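Local coordinates for adenylosuccinate lyase (Francisella tularensis subsp. tularensis SCHU S4, PDB 4EEI), which probably cleaves adenylosuccinate to AMP and fumarate, and the succinylated imidazole carboxamide nucleotide to its carboxamide and fumarate, in purine biosynthesis, at residues B[235-240]-B[325-330]; B[25-30]-B[71-76]. All coordinates share one frame; numbering follows the deposited sequence.

Contact 1: B[235-240]-B[325-330]; sequences RLAVEI and RRMKNT
Met327 reaches across from one helix to lie over the Leu236 side chain of another, and this single long, flexible residue supplies nearly all of the tight packing. Its SD sits 3.8 Å from Leu236 CD2, while its terminal CE lies 3.9 Å from Leu236 CG, so both sulfur and methyl rest on the leucine's branched end. Met327 starts out extended, with CG opposite the backbone N (chi1 179°), and then bends at both later torsions; the double bend brings CE round to 4.1 Å from Ala237 CB and 4.0 Å from the backbone N of Ala237. The small alanine thus lets the methionine tip settle close to the helix backbone. Helices 217-244 and 304-333 belong to the long helical bundle that forms the central domain of the fumarase/aspartase superfamily, and Met327 is gripped by more than this pair: Leu120 on helix 94-131 and Leu277 on helix 272-293 also pack on it. Farther along, the fit relaxes. Ile240 CD1 comes only to 4.6 Å from Met327 SD, and Thr330 CG2 stays 4.9 Å from Ile240 CD1. The more exposed sides carry charge instead: Arg325 forms salt bridges with Asp116 and Glu9, and on the other helix Arg235 pairs with Glu160 and Glu239 with Lys153. Val238, on helix 217-244, packs on Val296 of the second subunit and Trp298 of the third.

Contact 2: B[25-30]-B[71-76]; sequences EVELAI and AFCTSI
Glu27 and Phe72 point in opposite directions and pass alongside each other's ends, joining helices 16-33 and 68-77 in the N-terminal part of the fumarase/aspartase-type fold. The glutamate's aliphatic stem makes the nearer approach to the ring: CG lies in the ring plane, at the edge, 4.0 Å from Phe72 CE2, with OE2 slightly farther from the same ring atom. The carboxylate is turned only 22° from the ring plane. Glu27 gets there by a bend at chi2 (-83°), which lifts the carboxylate past the ring edge toward Cys73, with OE2 3.6 Å from Cys73 SG. The same oxygen is hydrogen-bonded to ND1 of His89, and that bond, made from a loop outside both helices, is the stronger tie on this buried acid; it would be expected to steady the carboxylate where it is. Phe72 is covered on one face by Ile76 from its own helix, whose CG1 stands 3.9 Å above the ring plane and toward the rim. The active site is near: helix 68-77 begins with Asp68, which binds AMP, and the Cys73 side chain is about 9 Å from bound succinate. The backbone oxygen of Phe72 accepts two bonds, one from the amide N of Ile76 and one from Ser75 OG, the latter only 2.6 Å from Phe72 O and tilted 18° from the carbonyl plane.

From the N terminus, helix 16-33 leads through helices 43-50 and 55-65 to helix 68-77, where contact 2 closes a loop of 40 intervening residues. Only later, after helices 94-131 and 151-173, does the chain reach helix 217-244; helix 272-293 intervenes before helix 304-333 completes contact 1 across 84 residues. The two closures therefore follow in series, neither nested nor crossed. The centres of contact 1 and contact 2 are 43 Å apart and the nearest atoms of contact 1 and contact 2 about 20 Å apart, so the two do not meet. Helix 94-131 reaches both places: Ile97 packs on Glu27 near its start, and Leu124 on Leu236 farther along, linking the N-terminal helices to the central bundle.

Contact 1: B[235-240]-B[325-330]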
ATOM      1  N   ARG B 235       6.738   6.782 -14.727  1.00 17.98           N
ATOM      2  CA  ARG B 235       7.459   8.036 -14.922  1.00 17.22           C
ATOM      3  C   ARG B 235       7.594   8.332 -16.397  1.00 19.45           C
ATOM      4  O   ARG B 235       7.405   9.469 -16.815  1.00 20.36           O
ATOM      5  CB  ARG B 235       8.836   8.013 -14.254  1.00 18.76           C
ATOM      6  CG  ARG B 235       9.550   9.374 -14.282  1.00 23.77           C
ATOM      7  CD  ARG B 235      10.787   9.383 -13.382  1.00 24.42           C
ATOM      8  NE  ARG B 235      11.891   8.623 -13.956  1.00 25.19           N
ATOM      9  CZ  ARG B 235      12.837   9.161 -14.721  1.00 31.59           C
ATOM     10  NH1 ARG B 235      13.815   8.406 -15.214  1.00 26.99           N
ATOM     11  NH2 ARG B 235      12.807  10.460 -14.999  1.00 34.33           N
ATOM     12  N   LEU B 236       7.932   7.315 -17.189  1.00 16.75           N
ATOM     13  CA  LEU B 236       8.089   7.501 -18.627  1.00 17.39           C
ATOM     14  C   LEU B 236       6.749   7.766 -19.292  1.00 21.64           C
ATOM     15  O   LEU B 236       6.646   8.594 -20.202  1.00 19.98           O
ATOM     16  CB  LEU B 236       8.765   6.270 -19.249  1.00 19.39           C
ATOM     17  CG  LEU B 236       8.825   6.157 -20.768  1.00 21.95           C
ATOM     18  CD1 LEU B 236       9.565   7.332 -21.378  1.00 22.85           C
ATOM     19  CD2 LEU B 236       9.503   4.848 -21.150  1.00 26.74           C
ATOM     20  N   ALA B 237       5.714   7.069 -18.832  1.00 17.35           N
ATOM     21  CA  ALA B 237       4.385   7.236 -19.416  1.00 18.66           C
ATOM     22  C   ALA B 237       3.896   8.675 -19.192  1.00 18.39           C
ATOM     23  O   ALA B 237       3.336   9.307 -20.091  1.00 19.30           O
ATOM     24  CB  ALA B 237       3.418   6.235 -18.811  1.00 20.75           C
ATOM     25  N   VAL B 238       4.124   9.186 -17.994  1.00 18.87           N
ATOM     26  CA  VAL B 238       3.680  10.531 -17.639  1.00 20.58           C
ATOM     27  C   VAL B 238       4.442  11.579 -18.448  1.00 20.63           C
ATOM     28  O   VAL B 238       3.871  12.580 -18.900  1.00 21.14           O
ATOM     29  CB  VAL B 238       3.864  10.761 -16.129  1.00 21.81           C
ATOM     30  CG1 VAL B 238       3.725  12.243 -15.768  1.00 20.60           C
ATOM     31  CG2 VAL B 238       2.864   9.905 -15.341  1.00 19.97           C
ATOM     32  N   GLU B 239       5.735  11.347 -18.647  1.00 19.23           N
ATOM     33  CA  GLU B 239       6.521  12.234 -19.495  1.00 18.72           C
ATOM     34  C   GLU B 239       5.925  12.310 -20.899  1.00 20.63           C
ATOM     35  O   GLU B 239       5.753  13.396 -21.460  1.00 22.85           O
ATOM     36  CB  GLU B 239       7.975  11.759 -19.563  1.00 20.45           C
ATOM     37  CG  GLU B 239       8.860  12.587 -20.495  1.00 25.12           C
ATOM     38  CD  GLU B 239       9.216  13.964 -19.945  1.00 33.62           C
ATOM     39  OE1 GLU B 239       9.169  14.150 -18.712  1.00 33.78           O
ATOM     40  OE2 GLU B 239       9.559  14.861 -20.755  1.00 35.85           O
ATOM     41  N   ILE B 240       5.597  11.166 -21.479  1.00 20.75           N
ATOM     42  CA  ILE B 240       5.021  11.196 -22.820  1.00 18.93           C
ATOM     43  C   ILE B 240       3.648  11.889 -22.815  1.00 20.88           C
ATOM     44  O   ILE B 240       3.344  12.677 -23.720  1.00 24.53           O
ATOM     45  CB  ILE B 240       4.965   9.791 -23.437  1.00 19.42           C
ATOM     46  CG1 ILE B 240       6.388   9.304 -23.712  1.00 24.31           C
ATOM     47  CG2 ILE B 240       4.183   9.801 -24.753  1.00 21.95           C
ATOM     48  CD1 ILE B 240       6.499   7.802 -23.914  1.00 28.52           C
ATOM     49  N   ARG B 325       6.125  -4.777 -23.487  1.00 19.99           N
ATOM     50  CA  ARG B 325       6.007  -4.883 -24.945  1.00 19.52           C
ATOM     51  C   ARG B 325       5.261  -3.703 -25.516  1.00 20.68           C
ATOM     52  O   ARG B 325       5.632  -3.162 -26.566  1.00 20.31           O
ATOM     53  CB  ARG B 325       5.304  -6.185 -25.346  1.00 21.92           C
ATOM     54  CG  ARG B 325       6.064  -7.439 -24.941  1.00 21.07           C
ATOM     55  CD  ARG B 325       5.450  -8.697 -25.527  1.00 22.97           C
ATOM     56  NE  ARG B 325       6.203  -9.880 -25.104  1.00 24.90           N
ATOM     57  CZ  ARG B 325       5.842 -11.132 -25.365  1.00 26.48           C
ATOM     58  NH1 ARG B 325       4.730 -11.379 -26.045  1.00 26.13           N
ATOM     59  NH2 ARG B 325       6.591 -12.136 -24.936  1.00 29.38           N
ATOM     60  N   ARG B 326       4.188  -3.297 -24.847  1.00 20.30           N
ATOM     61  CA  ARG B 326       3.386  -2.191 -25.385  1.00 24.61           C
ATOM     62  C   ARG B 326       4.153  -0.870 -25.283  1.00 22.56           C
ATOM     63  O   ARG B 326       4.124  -0.050 -26.211  1.00 23.01           O
ATOM     64  CB  ARG B 326       2.035  -2.080 -24.674  1.00 22.64           C
ATOM     65  CG  ARG B 326       1.207  -0.894 -25.152  1.00 25.37           C
ATOM     66  CD  ARG B 326      -0.249  -0.964 -24.706  1.00 25.93           C
ATOM     67  NE  ARG B 326      -1.030   0.096 -25.349  1.00 22.58           N
ATOM     68  CZ  ARG B 326      -2.354   0.162 -25.343  1.00 27.15           C
ATOM     69  NH1 ARG B 326      -3.058  -0.773 -24.717  1.00 21.36           N
ATOM     70  NH2 ARG B 326      -2.971   1.160 -25.971  1.00 28.47           N
ATOM     71  N   MET B 327       4.845  -0.666 -24.166  1.00 22.63           N
ATOM     72  CA  MET B 327       5.672   0.533 -24.024  1.00 22.09           C
ATOM     73  C   MET B 327       6.786   0.577 -25.066  1.00 20.98           C
ATOM     74  O   MET B 327       7.071   1.629 -25.624  1.00 21.50           O
ATOM     75  CB  MET B 327       6.270   0.630 -22.623  1.00 19.49           C
ATOM     76  CG  MET B 327       7.165   1.874 -22.460  1.00 20.20           C
ATOM     77  SD  MET B 327       6.240   3.436 -22.598  1.00 23.83           S
ATOM     78  CE  MET B 327       5.780   3.658 -20.877  1.00 22.72           C
ATOM     79  N   LYS B 328       7.418  -0.561 -25.334  1.00 20.77           N
ATOM     80  CA  LYS B 328       8.446  -0.600 -26.377  1.00 19.38           C
ATOM     81  C   LYS B 328       7.883  -0.217 -27.740  1.00 23.24           C
ATOM     82  O   LYS B 328       8.482   0.583 -28.474  1.00 23.10           O
ATOM     83  CB  LYS B 328       9.109  -1.980 -26.448  1.00 19.78           C
ATOM     84  CG  LYS B 328      10.067  -2.141 -27.639  1.00 30.52           C
ATOM     85  CD  LYS B 328      10.012  -3.564 -28.167  1.00 37.66           C
ATOM     86  CE  LYS B 328      11.183  -3.907 -29.074  1.00 40.39           C
ATOM     87  NZ  LYS B 328      11.258  -3.103 -30.336  1.00 35.33           N
ATOM     88  N   ASN B 329       6.723  -0.763 -28.089  1.00 22.95           N
ATOM     89  CA  ASN B 329       6.145  -0.430 -29.388  1.00 22.71           C
ATOM     90  C   ASN B 329       5.733   1.040 -29.442  1.00 21.12           C
ATOM     91  O   ASN B 329       5.879   1.691 -30.471  1.00 21.42           O
ATOM     92  CB  ASN B 329       4.958  -1.342 -29.696  1.00 27.74           C
ATOM     93  CG  ASN B 329       5.376  -2.774 -29.981  1.00 40.08           C
ATOM     94  OD1 ASN B 329       6.407  -3.024 -30.616  1.00 40.63           O
ATOM     95  ND2 ASN B 329       4.563  -3.727 -29.523  1.00 42.53           N
ATOM     96  N   THR B 330       5.228   1.553 -28.328  1.00 20.67           N
ATOM     97  CA  THR B 330       4.845   2.961 -28.231  1.00 25.82           C
ATOM     98  C   THR B 330       6.063   3.883 -28.386  1.00 23.27           C
ATOM     99  O   THR B 330       5.997   4.900 -29.071  1.00 25.46           O
ATOM    100  CB  THR B 330       4.112   3.242 -26.899  1.00 25.29           C
ATOM    101  OG1 THR B 330       2.843   2.569 -26.907  1.00 26.64           O
ATOM    102  CG2 THR B 330       3.864   4.726 -26.721  1.00 24.79           C
TER

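Contact 2: B[25-30]-B[71-76]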
ATOM      1  N   GLU B  25       7.542 -32.731 -13.140  1.00 25.26           N
ATOM      2  CA  GLU B  25       8.990 -32.665 -13.319  1.00 27.17           C
ATOM      3  C   GLU B  25       9.706 -32.681 -11.967  1.00 23.92           C
ATOM      4  O   GLU B  25      10.727 -33.354 -11.795  1.00 25.68           O
ATOM      5  CB  GLU B  25       9.382 -31.410 -14.112  1.00 26.14           C
ATOM      6  CG  GLU B  25      10.888 -31.302 -14.354  1.00 33.08           C
ATOM      7  CD  GLU B  25      11.302 -30.021 -15.074  1.00 36.21           C
ATOM      8  OE1 GLU B  25      10.421 -29.304 -15.599  1.00 34.68           O
ATOM      9  OE2 GLU B  25      12.521 -29.733 -15.108  1.00 35.40           O
ATOM     10  N   VAL B  26       9.161 -31.941 -11.005  1.00 22.79           N
ATOM     11  CA  VAL B  26       9.699 -31.922  -9.645  1.00 22.89           C
ATOM     12  C   VAL B  26       9.564 -33.273  -8.936  1.00 26.23           C
ATOM     13  O   VAL B  26      10.515 -33.737  -8.287  1.00 26.20           O
ATOM     14  CB  VAL B  26       9.044 -30.794  -8.827  1.00 21.88           C
ATOM     15  CG1 VAL B  26       9.541 -30.806  -7.399  1.00 23.81           C
ATOM     16  CG2 VAL B  26       9.345 -29.459  -9.482  1.00 23.48           C
ATOM     17  N   GLU B  27       8.397 -33.906  -9.052  1.00 24.00           N
ATOM     18  CA  GLU B  27       8.199 -35.240  -8.474  1.00 25.26           C
ATOM     19  C   GLU B  27       9.205 -36.239  -9.044  1.00 31.93           C
ATOM     20  O   GLU B  27       9.706 -37.111  -8.330  1.00 30.42           O
ATOM     21  CB  GLU B  27       6.784 -35.765  -8.764  1.00 27.68           C
ATOM     22  CG  GLU B  27       5.643 -35.048  -8.041  1.00 29.12           C
ATOM     23  CD  GLU B  27       5.412 -35.553  -6.616  1.00 39.00           C
ATOM     24  OE1 GLU B  27       6.279 -36.278  -6.071  1.00 36.93           O
ATOM     25  OE2 GLU B  27       4.351 -35.220  -6.037  1.00 42.14           O
ATOM     26  N   LEU B  28       9.501 -36.117 -10.331  1.00 26.40           N
ATOM     27  CA  LEU B  28      10.370 -37.091 -10.983  1.00 27.77           C
ATOM     28  C   LEU B  28      11.829 -36.804 -10.677  1.00 27.56           C
ATOM     29  O   LEU B  28      12.667 -37.699 -10.731  1.00 28.68           O
ATOM     30  CB  LEU B  28      10.125 -37.106 -12.493  1.00 30.73           C
ATOM     31  CG  LEU B  28       8.743 -37.612 -12.884  1.00 31.82           C
ATOM     32  CD1 LEU B  28       8.560 -37.570 -14.393  1.00 32.98           C
ATOM     33  CD2 LEU B  28       8.551 -39.024 -12.345  1.00 31.23           C
ATOM     34  N   ALA B  29      12.134 -35.549 -10.360  1.00 28.26           N
ATOM     35  CA  ALA B  29      13.495 -35.192  -9.956  1.00 32.21           C
ATOM     36  C   ALA B  29      13.872 -35.862  -8.632  1.00 33.03           C
ATOM     37  O   ALA B  29      14.943 -36.473  -8.517  1.00 27.16           O
ATOM     38  CB  ALA B  29      13.653 -33.682  -9.862  1.00 24.67           C
ATOM     39  N   ILE B  30      13.003 -35.752  -7.628  1.00 25.58           N
ATOM     40  CA  ILE B  30      13.281 -36.403  -6.350  1.00 25.87           C
ATOM     41  C   ILE B  30      13.182 -37.928  -6.490  1.00 27.90           C
ATOM     42  O   ILE B  30      13.952 -38.670  -5.877  1.00 28.36           O
ATOM     43  CB  ILE B  30      12.379 -35.861  -5.207  1.00 32.27           C
ATOM     44  CG1 ILE B  30      12.816 -36.443  -3.861  1.00 32.45           C
ATOM     45  CG2 ILE B  30      10.905 -36.157  -5.468  1.00 29.58           C
ATOM     46  CD1 ILE B  30      14.254 -36.115  -3.511  1.00 32.59           C
ATOM     47  N   ALA B  71      -4.958 -35.052  -5.295  1.00 31.80           N
ATOM     48  CA  ALA B  71      -5.662 -35.214  -6.567  1.00 33.56           C
ATOM     49  C   ALA B  71      -4.695 -35.368  -7.739  1.00 35.48           C
ATOM     50  O   ALA B  71      -4.862 -36.253  -8.578  1.00 34.97           O
ATOM     51  CB  ALA B  71      -6.603 -34.053  -6.805  1.00 35.26           C
ATOM     52  N   PHE B  72      -3.694 -34.493  -7.798  1.00 34.51           N
ATOM     53  CA  PHE B  72      -2.663 -34.572  -8.829  1.00 34.01           C
ATOM     54  C   PHE B  72      -1.893 -35.895  -8.786  1.00 30.82           C
ATOM     55  O   PHE B  72      -1.720 -36.554  -9.814  1.00 29.90           O
ATOM     56  CB  PHE B  72      -1.688 -33.398  -8.700  1.00 35.16           C
ATOM     57  CG  PHE B  72      -0.374 -33.621  -9.403  1.00 37.01           C
ATOM     58  CD1 PHE B  72      -0.283 -33.501 -10.780  1.00 36.80           C
ATOM     59  CD2 PHE B  72       0.772 -33.949  -8.682  1.00 39.79           C
ATOM     60  CE1 PHE B  72       0.919 -33.704 -11.433  1.00 36.41           C
ATOM     61  CE2 PHE B  72       1.982 -34.151  -9.327  1.00 38.82           C
ATOM     62  CZ  PHE B  72       2.054 -34.027 -10.705  1.00 35.19           C
ATOM     63  N   CYS B  73      -1.420 -36.277  -7.602  1.00 30.54           N
ATOM     64  CA  CYS B  73      -0.688 -37.538  -7.460  1.00 30.71           C
ATOM     65  C   CYS B  73      -1.534 -38.731  -7.889  1.00 36.02           C
ATOM     66  O   CYS B  73      -1.064 -39.630  -8.600  1.00 38.21           O
ATOM     67  CB  CYS B  73      -0.212 -37.725  -6.021  1.00 32.80           C
ATOM     68  SG  CYS B  73       1.060 -36.549  -5.526  1.00 38.18           S
ATOM     69  N   THR B  74      -2.789 -38.737  -7.452  1.00 36.93           N
ATOM     70  CA  THR B  74      -3.713 -39.801  -7.832  1.00 39.23           C
ATOM     71  C   THR B  74      -3.908 -39.825  -9.345  1.00 37.57           C
ATOM     72  O   THR B  74      -4.015 -40.897  -9.942  1.00 36.97           O
ATOM     73  CB  THR B  74      -5.066 -39.660  -7.105  1.00 43.05           C
ATOM     74  OG1 THR B  74      -4.857 -39.743  -5.689  1.00 44.61           O
ATOM     75  CG2 THR B  74      -6.031 -40.756  -7.521  1.00 46.34           C
ATOM     76  N   SER B  75      -3.932 -38.654  -9.979  1.00 37.24           N
ATOM     77  CA  SER B  75      -4.121 -38.620 -11.435  1.00 36.65           C
ATOM     78  C   SER B  75      -2.934 -39.258 -12.163  1.00 35.51           C
ATOM     79  O   SER B  75      -3.101 -39.858 -13.223  1.00 37.76           O
ATOM     80  CB  SER B  75      -4.365 -37.192 -11.945  1.00 33.75           C
ATOM     81  OG  SER B  75      -3.159 -36.454 -12.030  1.00 36.05           O
ATOM     82  N   ILE B  76      -1.741 -39.132 -11.586  1.00 34.79           N
ATOM     83  CA  ILE B  76      -0.544 -39.759 -12.152  1.00 36.33           C
ATOM     84  C   ILE B  76      -0.491 -41.261 -11.842  1.00 38.74           C
ATOM     85  O   ILE B  76      -0.369 -42.097 -12.746  1.00 39.01           O
ATOM     86  CB  ILE B  76       0.746 -39.100 -11.613  1.00 36.38           C
ATOM     87  CG1 ILE B  76       0.805 -37.609 -11.976  1.00 35.94           C
ATOM     88  CG2 ILE B  76       1.972 -39.847 -12.118  1.00 35.61           C
ATOM     89  CD1 ILE B  76       0.595 -37.312 -13.456  1.00 35.75           C
TER